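Local coordinates for hypothetical protein XCC279 (Xanthomonas campestris pv. campestris, PDB 4NAV) that probably hydrolyses 3-deoxy-D-manno-octulosonate 8-phosphate to 3-deoxy-D-manno-octulosonate and inorganic phosphate, as a magnesium-dependent phosphatase of the haloacid dehalogenase superfamily, at residues L22-V27 against L97-L102. Residues are numbered along the deposited sequence; the frame is centred on the assembly and turned at random.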
ATOM      1  N   LEU A  22     -31.021   5.304   4.672  1.00 35.88           N
ATOM      2  CA  LEU A  22     -29.927   5.427   5.632  1.00 35.85           C
ATOM      3  C   LEU A  22     -28.861   4.439   5.221  1.00 33.85           C
ATOM      4  O   LEU A  22     -29.130   3.250   5.032  1.00 31.42           O
ATOM      5  CB  LEU A  22     -30.434   5.163   7.040  1.00 37.49           C
ATOM      6  CG  LEU A  22     -29.354   4.977   8.112  1.00 39.34           C
ATOM      7  CD1 LEU A  22     -28.674   6.297   8.402  1.00 40.42           C
ATOM      8  CD2 LEU A  22     -29.952   4.412   9.380  1.00 40.21           C
ATOM      9  N   ALA A  23     -27.637   4.940   5.069  1.00 34.35           N
ATOM     10  CA  ALA A  23     -26.493   4.106   4.667  1.00 33.27           C
ATOM     11  C   ALA A  23     -25.451   4.147   5.764  1.00 34.14           C
ATOM     12  O   ALA A  23     -24.920   5.217   6.071  1.00 35.76           O
ATOM     13  CB  ALA A  23     -25.905   4.611   3.365  1.00 32.14           C
ATOM     14  N   CYS A  24     -25.157   2.994   6.364  1.00 34.13           N
ATOM     15  CA  CYS A  24     -24.200   2.930   7.469  1.00 34.64           C
ATOM     16  C   CYS A  24     -22.997   2.163   7.039  1.00 34.08           C
ATOM     17  O   CYS A  24     -23.121   1.175   6.336  1.00 34.87           O
ATOM     18  CB  CYS A  24     -24.818   2.223   8.661  1.00 35.62           C
ATOM     19  SG  CYS A  24     -26.336   2.978   9.248  1.00 38.01           S
ATOM     20  N   PHE A  25     -21.823   2.572   7.503  1.00 34.94           N
ATOM     21  CA  PHE A  25     -20.573   1.967   7.080  1.00 33.91           C
ATOM     22  C   PHE A  25     -19.673   1.690   8.261  1.00 35.76           C
ATOM     23  O   PHE A  25     -19.351   2.597   9.024  1.00 36.21           O
ATOM     24  CB  PHE A  25     -19.838   2.916   6.148  1.00 34.00           C
ATOM     25  CG  PHE A  25     -20.528   3.141   4.848  1.00 34.12           C
ATOM     26  CD1 PHE A  25     -20.132   2.465   3.698  1.00 33.83           C
ATOM     27  CD2 PHE A  25     -21.588   4.023   4.778  1.00 35.13           C
ATOM     28  CE1 PHE A  25     -20.769   2.676   2.496  1.00 34.37           C
ATOM     29  CE2 PHE A  25     -22.236   4.237   3.584  1.00 34.67           C
ATOM     30  CZ  PHE A  25     -21.829   3.567   2.443  1.00 34.39           C
ATOM     31  N   ASP A  26     -19.220   0.440   8.386  1.00 36.84           N
ATOM     32  CA  ASP A  26     -18.084   0.124   9.240  1.00 38.21           C
ATOM     33  C   ASP A  26     -16.909   0.983   8.783  1.00 38.32           C
ATOM     34  O   ASP A  26     -16.877   1.465   7.660  1.00 37.86           O
ATOM     35  CB  ASP A  26     -17.701  -1.353   9.081  1.00 39.22           C
ATOM     36  CG  ASP A  26     -16.681  -1.814  10.110  1.00 40.31           C
ATOM     37  OD1 ASP A  26     -16.831  -1.389  11.288  1.00 42.29           O
ATOM     38  OD2 ASP A  26     -15.753  -2.594   9.748  1.00 40.97           O
ATOM     39  N   VAL A  27     -15.935   1.192   9.642  1.00 39.72           N
ATOM     40  CA  VAL A  27     -14.753   1.951   9.251  1.00 39.26           C
ATOM     41  C   VAL A  27     -13.671   0.985   8.739  1.00 38.39           C
ATOM     42  O   VAL A  27     -13.369   0.938   7.538  1.00 35.74           O
ATOM     43  CB  VAL A  27     -14.253   2.826  10.422  1.00 40.76           C
ATOM     44  CG1 VAL A  27     -12.988   3.567  10.047  1.00 41.71           C
ATOM     45  CG2 VAL A  27     -15.331   3.834  10.814  1.00 41.71           C
ATOM     46  N   LEU A  97     -27.991  -2.266  17.696  1.00 50.50           N
ATOM     47  CA  LEU A  97     -28.663  -1.292  18.575  1.00 49.63           C
ATOM     48  C   LEU A  97     -28.391   0.128  18.099  1.00 47.78           C
ATOM     49  O   LEU A  97     -29.296   0.952  18.086  1.00 45.74           O
ATOM     50  CB  LEU A  97     -28.265  -1.478  20.038  1.00 50.88           C
ATOM     51  N   ALA A  98     -27.161   0.404  17.662  1.00 46.60           N
ATOM     52  CA  ALA A  98     -26.839   1.728  17.136  1.00 46.16           C
ATOM     53  C   ALA A  98     -27.700   2.036  15.919  1.00 46.87           C
ATOM     54  O   ALA A  98     -28.343   3.078  15.855  1.00 47.74           O
ATOM     55  CB  ALA A  98     -25.379   1.814  16.784  1.00 45.21           C
ATOM     56  N   VAL A  99     -27.714   1.113  14.960  1.00 46.03           N
ATOM     57  CA  VAL A  99     -28.535   1.259  13.771  1.00 44.77           C
ATOM     58  C   VAL A  99     -30.014   1.454  14.125  1.00 45.54           C
ATOM     59  O   VAL A  99     -30.664   2.372  13.622  1.00 44.65           O
ATOM     60  CB  VAL A  99     -28.368   0.047  12.824  1.00 45.11           C
ATOM     61  CG1 VAL A  99     -29.435   0.041  11.746  1.00 45.56           C
ATOM     62  CG2 VAL A  99     -26.998   0.068  12.159  1.00 45.28           C
ATOM     63  N   LEU A 100     -30.535   0.586  14.984  1.00 46.01           N
ATOM     64  CA  LEU A 100     -31.915   0.675  15.445  1.00 46.96           C
ATOM     65  C   LEU A 100     -32.193   2.058  16.024  1.00 47.41           C
ATOM     66  O   LEU A 100     -33.269   2.589  15.875  1.00 49.80           O
ATOM     67  CB  LEU A 100     -32.163  -0.399  16.523  1.00 50.46           C
ATOM     68  CG  LEU A 100     -33.244  -1.472  16.483  1.00 52.37           C
ATOM     69  CD1 LEU A 100     -33.425  -2.056  15.100  1.00 50.64           C
ATOM     70  CD2 LEU A 100     -32.893  -2.583  17.483  1.00 54.29           C
ATOM     71  N   ALA A 101     -31.221   2.646  16.709  1.00 48.75           N
ATOM     72  CA  ALA A 101     -31.405   3.966  17.307  1.00 49.31           C
ATOM     73  C   ALA A 101     -31.546   5.007  16.231  1.00 47.14           C
ATOM     74  O   ALA A 101     -32.394   5.891  16.320  1.00 47.76           O
ATOM     75  CB  ALA A 101     -30.231   4.310  18.219  1.00 50.41           C
ATOM     76  N   LEU A 102     -30.714   4.884  15.209  1.00 46.68           N
ATOM     77  CA  LEU A 102     -30.751   5.791  14.050  1.00 47.76           C
ATOM     78  C   LEU A 102     -32.043   5.680  13.206  1.00 46.22           C
ATOM     79  O   LEU A 102     -32.484   6.656  12.620  1.00 46.93           O
ATOM     80  CB  LEU A 102     -29.552   5.536  13.150  1.00 48.06           C
ATOM     81  CG  LEU A 102     -28.288   6.323  13.478  1.00 49.67           C
ATOM     82  CD1 LEU A 102     -27.784   5.891  14.830  1.00 54.08           C
ATOM     83  CD2 LEU A 102     -27.175   6.130  12.459  1.00 48.64           C
TER
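In the Rossmann-like core of this HAD-superfamily protein, Leu-22 and Cys-24 on the central strand of the parallel sheet meet Leu-102 and Val-99 of helix 95-105, which packs against one face of that sheet. Leu-22 and Cys-24, two residues apart and so on the same face of the strand, both point toward segment 97-102. The helix contributes one residue per turn, Val-99 and Leu-102, and the CA atoms of Cys-24 and Val-99 stand 7.8 Å apart. No hydrogen bond joins the two segments; this is an apolar contact of 159 Å² in the protein interior. Phe-115 on the adjacent strand 113-116 touches both Cys-24 and Val-99, continuing the same apolar layer. Asp-26, a predicted magnesium ligand within an apparent HAD-type DxDx(T/V) motif, forms a salt bridge with Lys-95 at the start of the helix. A chi1 of 168° turns CG of Leu-22 away from its backbone N and carries CD2 to 4.0 Å from Leu-102 CB; the two side chains cross at about a right angle. Val-99, one turn before Leu-102, presents its CG2 branch to Cys-24 SG at 4.2 Å.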